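Local coordinates for protein phiAB6 tailspike (Unidentified phage, PDB 5JS4) that probably serves as the receptor-binding tailspike of the phage and, as a trimeric beta-helix protein, cleaves the exopolysaccharide of Acinetobacter baumannii, at residues M610-Y614 / N624-I629; F694-W698 / F711-F715. All coordinates share one frame; numbering follows the deposited sequence.

Interaction 1 of 2, residues M610-Y614 / N624-I629; sequences MMLTY and NNGWKI
The side-chain amide of Asn624 holds the backbone of strand 610-614: ND2 donates to Met611 O at 2.9 Å in a nearly straight bond (N-H...O 165°). The acceptor lies close to the amide plane, while ND2 itself stands above the carbonyl plane of Met611. With CG anti to the backbone N (chi1 -174°), the amide of Asn624 reaches across to the strand, and its OD1 takes a hydrogen bond from Ala605 N of the second subunit. Next door, Asn625 ND2 points at Met610 SD over 3.6 Å, a weak bond; its stronger partner is Lys588 O. The same sulfur lies obliquely off the six-membered ring of Trp627, 5.3 Å from its centroid, a Met-aromatic contact.

Further along, the contact turns apolar. Leu612 sends CD2 against Ile629 CG1 at 3.7 Å, the two side chains running past each other in opposite directions. Tyr614 CB rests on Ile629 CG2, and the ring turns its edge to Ile629 O, with CD1 3.7 Å away. A water accepts from Ile629 N at 2.9 Å and gives a weak bond to Thr613 O. The turn from Asn624 to Trp627 is closed by Asn624 N to Trp627 O and Trp627 N to Asn624 O, the two-bonded frame of a type I' beta hairpin, here packed against a strand of the facing sheet of the beta sandwich.

Interaction 2 of 2, residues F694-W698 / F711-F715; sequences FKVFW and FTVAF
Phe694, Val696 and Trp698 face Phe711, Val713 and Phe715 across the interior of a beta sandwich: strand 690-699 belongs to one antiparallel sheet, strand 708-715 to the other, and the segments run roughly antiparallel, their axes 10.5 Å apart. Alternate residues point inward, and no conventional hydrogen bond crosses between the segments.

Aliphatic contact occupies the middle, where Val696 CG2 meets Val713 CG1 at 4.3 Å. Val696 CG1 also touches Phe711 CE2, and Val713 CG2 reaches Phe694 CZ, so each valine also lies against an aromatic ring of the facing strand.

Two edge-to-face ring pairs flank the valines. Phe694 turns its edge to one face of Phe715, centroids 5.5 Å apart and planes at 77°, with CE1 set toward the rim, 3.8 Å from Phe715 CG. At the other end, the five-membered ring of Trp698 presents its edge to Phe711 with the planes at 69°. With CG between the backbone N and the carbonyl carbon (chi1 68°), the Phe711 phenyl turns one face to that edge. Trp698 CZ2 packs at 3.8 Å from Phe711 CD2, while the indole N-H is directed at the middle of the phenyl face, Trp698 NE1 lying 3.5 Å from Phe711 CE1.

In the fold
Strand 708-715 joins the two contacts. Interaction 1 packs a hairpin of one sheet against strand 602-615, and interaction 2 packs strand 690-699 of that same sheet against the strand beside 602-615. Leu612 O with Val713 N and Thr613 OG1 with Thr712 OG1 tie these neighbours; both threonines face the second subunit, Thr613 bonding His653 there. Phe715 meets Trp627 and Phe711 meets Tyr614. All six touching residues of interaction 2 are buried, whereas in interaction 1 Tyr614 and Lys628 are partly exposed. Interaction 2 is aromatic and aliphatic, its one polar side-chain group the indole N-H turned to a ring face; interaction 1 adds amide bonds and a bridging water.

Interaction 1 of 2, residues M610-Y614 / N624-I629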
ATOM      1  N   MET A 610      48.219   9.630  -2.634  1.00  6.83           N
ATOM      2  CA  MET A 610      48.324  11.066  -2.440  1.00  7.01           C
ATOM      3  C   MET A 610      49.363  11.595  -3.414  1.00  7.20           C
ATOM      4  O   MET A 610      50.413  10.978  -3.607  1.00  7.86           O
ATOM      5  CB  MET A 610      48.734  11.403  -1.009  1.00  7.60           C
ATOM      6  CG  MET A 610      47.621  11.176  -0.007  1.00  7.97           C
ATOM      7  SD  MET A 610      48.085  11.572   1.688  1.00  9.79           S
ATOM      8  CE  MET A 610      48.962  10.090   2.169  1.00 10.80           C
ATOM      9  N   MET A 611      49.055  12.722  -4.050  1.00  7.55           N
ATOM     10  CA  MET A 611      50.018  13.416  -4.893  1.00  7.71           C
ATOM     11  C   MET A 611      50.246  14.806  -4.328  1.00  7.10           C
ATOM     12  O   MET A 611      49.324  15.443  -3.821  1.00  8.00           O
ATOM     13  CB  MET A 611      49.537  13.476  -6.342  1.00  8.60           C
ATOM     14  CG  MET A 611      49.309  12.091  -6.925  1.00  9.37           C
ATOM     15  SD  MET A 611      48.986  12.088  -8.696  1.00 12.12           S
ATOM     16  CE  MET A 611      50.652  12.088  -9.341  1.00 13.60           C
ATOM     17  N   LEU A 612      51.485  15.261  -4.408  1.00  6.73           N
ATOM     18  CA  LEU A 612      51.887  16.505  -3.771  1.00  7.22           C
ATOM     19  C   LEU A 612      53.036  17.093  -4.564  1.00  7.38           C
ATOM     20  O   LEU A 612      53.990  16.395  -4.881  1.00  7.66           O
ATOM     21  CB  LEU A 612      52.303  16.201  -2.329  1.00  7.80           C
ATOM     22  CG  LEU A 612      52.812  17.344  -1.457  1.00  8.13           C
ATOM     23  CD1 LEU A 612      51.771  18.434  -1.285  1.00  8.48           C
ATOM     24  CD2 LEU A 612      53.214  16.786  -0.101  1.00  8.03           C
ATOM     25  N   THR A 613      52.938  18.377  -4.902  1.00  7.80           N
ATOM     26  CA  THR A 613      53.937  19.017  -5.742  1.00  8.25           C
ATOM     27  C   THR A 613      54.612  20.191  -5.033  1.00  8.36           C
ATOM     28  O   THR A 613      53.954  20.988  -4.365  1.00 10.59           O
ATOM     29  CB  THR A 613      53.316  19.412  -7.102  1.00  9.18           C
ATOM     30  OG1 THR A 613      53.065  18.210  -7.849  1.00  9.57           O
ATOM     31  CG2 THR A 613      54.234  20.315  -7.912  1.00  9.95           C
ATOM     32  N   TYR A 614      55.935  20.241  -5.158  1.00  7.60           N
ATOM     33  CA  TYR A 614      56.757  21.369  -4.729  1.00  7.80           C
ATOM     34  C   TYR A 614      56.918  22.317  -5.903  1.00  7.80           C
ATOM     35  O   TYR A 614      57.165  21.874  -7.014  1.00  7.76           O
ATOM     36  CB  TYR A 614      58.140  20.871  -4.321  1.00  8.13           C
ATOM     37  CG  TYR A 614      59.160  21.964  -4.120  1.00  8.24           C
ATOM     38  CD1 TYR A 614      59.245  22.638  -2.911  1.00  8.64           C
ATOM     39  CD2 TYR A 614      60.042  22.321  -5.138  1.00  8.12           C
ATOM     40  CE1 TYR A 614      60.178  23.639  -2.717  1.00  9.28           C
ATOM     41  CE2 TYR A 614      60.981  23.321  -4.956  1.00  8.40           C
ATOM     42  CZ  TYR A 614      61.042  23.979  -3.741  1.00  8.99           C
ATOM     43  OH  TYR A 614      61.973  24.970  -3.539  1.00 10.83           O
ATOM     44  N   ASN A 624      48.967  18.500   1.128  1.00  8.31           N
ATOM     45  CA  ASN A 624      48.021  17.408   0.966  1.00  7.85           C
ATOM     46  C   ASN A 624      47.917  16.640   2.273  1.00  7.79           C
ATOM     47  O   ASN A 624      48.858  15.963   2.672  1.00  8.32           O
ATOM     48  CB  ASN A 624      48.442  16.472  -0.175  1.00  7.81           C
ATOM     49  CG  ASN A 624      47.405  15.394  -0.464  1.00  7.64           C
ATOM     50  OD1 ASN A 624      46.517  15.130   0.340  1.00  7.35           O
ATOM     51  ND2 ASN A 624      47.518  14.764  -1.627  1.00  7.25           N
ATOM     52  N   ASN A 625      46.777  16.780   2.948  1.00  8.06           N
ATOM     53  CA  ASN A 625      46.440  15.918   4.076  1.00  7.95           C
ATOM     54  C   ASN A 625      47.385  16.076   5.266  1.00  8.26           C
ATOM     55  O   ASN A 625      47.563  15.138   6.045  1.00  8.60           O
ATOM     56  CB  ASN A 625      46.426  14.451   3.612  1.00  8.05           C
ATOM     57  CG  ASN A 625      45.481  13.581   4.413  1.00  8.26           C
ATOM     58  OD1 ASN A 625      44.655  14.074   5.182  1.00  9.15           O
ATOM     59  ND2 ASN A 625      45.587  12.268   4.219  1.00  8.53           N
ATOM     60  N   GLY A 626      47.984  17.258   5.404  1.00  8.12           N
ATOM     61  CA  GLY A 626      48.930  17.522   6.488  1.00  8.27           C
ATOM     62  C   GLY A 626      50.395  17.345   6.143  1.00  8.15           C
ATOM     63  O   GLY A 626      51.249  17.485   7.018  1.00  9.20           O
ATOM     64  N   TRP A 627      50.691  17.021   4.883  1.00  7.71           N
ATOM     65  CA  TRP A 627      52.063  16.977   4.379  1.00  7.51           C
ATOM     66  C   TRP A 627      52.321  18.118   3.399  1.00  7.80           C
ATOM     67  O   TRP A 627      51.449  18.472   2.606  1.00  8.26           O
ATOM     68  CB  TRP A 627      52.357  15.638   3.685  1.00  7.60           C
ATOM     69  CG  TRP A 627      52.643  14.525   4.642  1.00  7.67           C
ATOM     70  CD1 TRP A 627      53.863  14.160   5.127  1.00  7.63           C
ATOM     71  CD2 TRP A 627      51.691  13.643   5.241  1.00  7.67           C
ATOM     72  NE1 TRP A 627      53.734  13.096   5.988  1.00  8.06           N
ATOM     73  CE2 TRP A 627      52.410  12.762   6.082  1.00  7.96           C
ATOM     74  CE3 TRP A 627      50.301  13.509   5.154  1.00  8.24           C
ATOM     75  CZ2 TRP A 627      51.783  11.762   6.829  1.00  8.44           C
ATOM     76  CZ3 TRP A 627      49.679  12.514   5.895  1.00  8.67           C
ATOM     77  CH2 TRP A 627      50.424  11.655   6.727  1.00  8.52           C
ATOM     78  N   LYS A 628      53.524  18.683   3.469  1.00  8.15           N
ATOM     79  CA  LYS A 628      54.002  19.665   2.491  1.00  8.61           C
ATOM     80  C   LYS A 628      55.446  19.346   2.146  1.00  8.50           C
ATOM     81  O   LYS A 628      56.104  18.575   2.851  1.00  9.11           O
ATOM     82  CB  LYS A 628      53.891  21.097   3.030  1.00  9.52           C
ATOM     83  CG  LYS A 628      54.775  21.395   4.227  1.00 10.50           C
ATOM     84  CD  LYS A 628      54.707  22.871   4.588  1.00 12.28           C
ATOM     85  CE  LYS A 628      55.575  23.184   5.788  1.00 14.19           C
ATOM     86  NZ  LYS A 628      55.544  24.638   6.102  1.00 16.01           N
ATOM     87  N   ILE A 629      55.943  19.943   1.069  1.00  8.29           N
ATOM     88  CA  ILE A 629      57.330  19.759   0.668  1.00  8.53           C
ATOM     89  C   ILE A 629      58.071  21.064   0.869  1.00  9.23           C
ATOM     90  O   ILE A 629      57.639  22.107   0.374  1.00 10.14           O
ATOM     91  CB  ILE A 629      57.469  19.320  -0.804  1.00  8.70           C
ATOM     92  CG1 ILE A 629      56.575  18.107  -1.079  1.00  8.74           C
ATOM     93  CG2 ILE A 629      58.932  19.023  -1.116  1.00  8.89           C
ATOM     94  CD1 ILE A 629      56.628  17.586  -2.502  1.00  8.91           C
TER
HETATM   95  O   HOH W   1      54.402  21.181  -0.997  1.00 15.81           O

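Interaction 2 of 2, residues F694-W698 / F711-F715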
ATOM      1  N   PHE A 694      59.343  11.682   4.360  1.00  7.98           N
ATOM      2  CA  PHE A 694      60.569  11.283   3.687  1.00  7.83           C
ATOM      3  C   PHE A 694      61.247  12.475   3.030  1.00  7.79           C
ATOM      4  O   PHE A 694      60.602  13.492   2.739  1.00  8.72           O
ATOM      5  CB  PHE A 694      60.312  10.153   2.670  1.00  7.98           C
ATOM      6  CG  PHE A 694      59.301  10.489   1.597  1.00  7.75           C
ATOM      7  CD1 PHE A 694      57.942  10.314   1.823  1.00  8.07           C
ATOM      8  CD2 PHE A 694      59.712  10.931   0.345  1.00  7.78           C
ATOM      9  CE1 PHE A 694      57.013  10.600   0.834  1.00  8.08           C
ATOM     10  CE2 PHE A 694      58.783  11.218  -0.648  1.00  8.01           C
ATOM     11  CZ  PHE A 694      57.435  11.055  -0.401  1.00  8.00           C
ATOM     12  N   LYS A 695      62.557  12.343   2.839  1.00  8.14           N
ATOM     13  CA  LYS A 695      63.358  13.321   2.125  1.00  8.76           C
ATOM     14  C   LYS A 695      63.576  12.858   0.698  1.00  8.46           C
ATOM     15  O   LYS A 695      63.700  11.660   0.442  1.00  8.90           O
ATOM     16  CB  LYS A 695      64.717  13.515   2.794  1.00  9.79           C
ATOM     17  CG  LYS A 695      64.645  14.086   4.203  1.00 11.32           C
ATOM     18  CD  LYS A 695      66.029  14.467   4.705  1.00 13.73           C
ATOM     19  CE  LYS A 695      65.993  14.986   6.135  1.00 16.33           C
ATOM     20  NZ  LYS A 695      67.352  15.367   6.613  1.00 18.34           N
ATOM     21  N   VAL A 696      63.618  13.824  -0.218  1.00  8.33           N
ATOM     22  CA  VAL A 696      63.980  13.593  -1.608  1.00  7.91           C
ATOM     23  C   VAL A 696      65.279  14.339  -1.876  1.00  7.58           C
ATOM     24  O   VAL A 696      65.384  15.530  -1.570  1.00  8.33           O
ATOM     25  CB  VAL A 696      62.894  14.105  -2.570  1.00  7.95           C
ATOM     26  CG1 VAL A 696      63.273  13.805  -4.017  1.00  7.91           C
ATOM     27  CG2 VAL A 696      61.548  13.488  -2.230  1.00  8.11           C
ATOM     28  N   PHE A 697      66.256  13.630  -2.431  1.00  7.88           N
ATOM     29  CA  PHE A 697      67.561  14.177  -2.789  1.00  8.39           C
ATOM     30  C   PHE A 697      67.649  14.196  -4.306  1.00  8.40           C
ATOM     31  O   PHE A 697      67.390  13.179  -4.943  1.00  9.44           O
ATOM     32  CB  PHE A 697      68.693  13.291  -2.256  1.00  8.84           C
ATOM     33  CG  PHE A 697      68.790  13.235  -0.752  1.00  9.13           C
ATOM     34  CD1 PHE A 697      67.840  12.551  -0.002  1.00  9.45           C
ATOM     35  CD2 PHE A 697      69.852  13.838  -0.091  1.00  9.99           C
ATOM     36  CE1 PHE A 697      67.939  12.491   1.382  1.00 10.08           C
ATOM     37  CE2 PHE A 697      69.959  13.773   1.289  1.00 10.96           C
ATOM     38  CZ  PHE A 697      68.997  13.104   2.022  1.00 10.94           C
ATOM     39  N   TRP A 698      68.016  15.342  -4.874  1.00  8.09           N
ATOM     40  CA  TRP A 698      68.145  15.500  -6.322  1.00  7.51           C
ATOM     41  C   TRP A 698      69.582  15.799  -6.718  1.00  7.40           C
ATOM     42  O   TRP A 698      70.217  16.675  -6.132  1.00  8.40           O
ATOM     43  CB  TRP A 698      67.282  16.659  -6.806  1.00  7.25           C
ATOM     44  CG  TRP A 698      65.811  16.420  -6.796  1.00  7.12           C
ATOM     45  CD1 TRP A 698      64.902  16.913  -5.906  1.00  7.34           C
ATOM     46  CD2 TRP A 698      65.066  15.654  -7.745  1.00  7.02           C
ATOM     47  NE1 TRP A 698      63.637  16.502  -6.240  1.00  7.69           N
ATOM     48  CE2 TRP A 698      63.710  15.719  -7.364  1.00  7.14           C
ATOM     49  CE3 TRP A 698      65.412  14.916  -8.884  1.00  7.12           C
ATOM     50  CZ2 TRP A 698      62.700  15.080  -8.082  1.00  7.48           C
ATOM     51  CZ3 TRP A 698      64.407  14.278  -9.594  1.00  7.46           C
ATOM     52  CH2 TRP A 698      63.071  14.362  -9.194  1.00  7.44           C
ATOM     53  N   PHE A 711      58.659  19.913  -8.666  1.00  6.84           N
ATOM     54  CA  PHE A 711      58.570  18.467  -8.849  1.00  6.97           C
ATOM     55  C   PHE A 711      57.422  17.886  -8.037  1.00  6.79           C
ATOM     56  O   PHE A 711      56.992  18.458  -7.038  1.00  6.92           O
ATOM     57  CB  PHE A 711      59.893  17.765  -8.498  1.00  7.19           C
ATOM     58  CG  PHE A 711      60.248  17.802  -7.032  1.00  7.32           C
ATOM     59  CD1 PHE A 711      60.964  18.866  -6.510  1.00  7.43           C
ATOM     60  CD2 PHE A 711      59.888  16.760  -6.180  1.00  7.68           C
ATOM     61  CE1 PHE A 711      61.303  18.903  -5.167  1.00  7.74           C
ATOM     62  CE2 PHE A 711      60.226  16.793  -4.838  1.00  8.05           C
ATOM     63  CZ  PHE A 711      60.934  17.865  -4.332  1.00  8.04           C
ATOM     64  N   THR A 712      56.957  16.728  -8.482  1.00  7.27           N
ATOM     65  CA  THR A 712      55.841  16.016  -7.892  1.00  7.09           C
ATOM     66  C   THR A 712      56.349  14.806  -7.116  1.00  7.00           C
ATOM     67  O   THR A 712      57.373  14.222  -7.471  1.00  6.94           O
ATOM     68  CB  THR A 712      54.906  15.522  -9.014  1.00  7.37           C
ATOM     69  OG1 THR A 712      54.354  16.659  -9.693  1.00  8.51           O
ATOM     70  CG2 THR A 712      53.781  14.638  -8.490  1.00  7.75           C
ATOM     71  N   VAL A 713      55.632  14.458  -6.052  1.00  7.10           N
ATOM     72  CA  VAL A 713      55.767  13.147  -5.420  1.00  7.29           C
ATOM     73  C   VAL A 713      54.392  12.493  -5.323  1.00  7.30           C
ATOM     74  O   VAL A 713      53.365  13.171  -5.250  1.00  7.60           O
ATOM     75  CB  VAL A 713      56.425  13.217  -4.018  1.00  8.07           C
ATOM     76  CG1 VAL A 713      57.747  13.961  -4.087  1.00  8.34           C
ATOM     77  CG2 VAL A 713      55.504  13.845  -2.986  1.00  8.46           C
ATOM     78  N   ALA A 714      54.384  11.164  -5.317  1.00  7.57           N
ATOM     79  CA  ALA A 714      53.174  10.393  -5.083  1.00  7.61           C
ATOM     80  C   ALA A 714      53.513   9.344  -4.043  1.00  7.85           C
ATOM     81  O   ALA A 714      54.543   8.684  -4.142  1.00  9.17           O
ATOM     82  CB  ALA A 714      52.689   9.738  -6.366  1.00  7.93           C
ATOM     83  N   PHE A 715      52.666   9.206  -3.033  1.00  7.71           N
ATOM     84  CA  PHE A 715      52.922   8.224  -1.984  1.00  7.76           C
ATOM     85  C   PHE A 715      51.642   7.743  -1.333  1.00  7.41           C
ATOM     86  O   PHE A 715      50.587   8.379  -1.447  1.00  7.10           O
ATOM     87  CB  PHE A 715      53.906   8.776  -0.937  1.00  8.60           C
ATOM     88  CG  PHE A 715      53.370   9.919  -0.114  1.00  9.51           C
ATOM     89  CD1 PHE A 715      53.312  11.206  -0.635  1.00 10.32           C
ATOM     90  CD2 PHE A 715      52.965   9.716   1.203  1.00 10.32           C
ATOM     91  CE1 PHE A 715      52.837  12.262   0.127  1.00 11.45           C
ATOM     92  CE2 PHE A 715      52.491  10.770   1.971  1.00 11.38           C
ATOM     93  CZ  PHE A 715      52.426  12.042   1.432  1.00 11.92           C
TER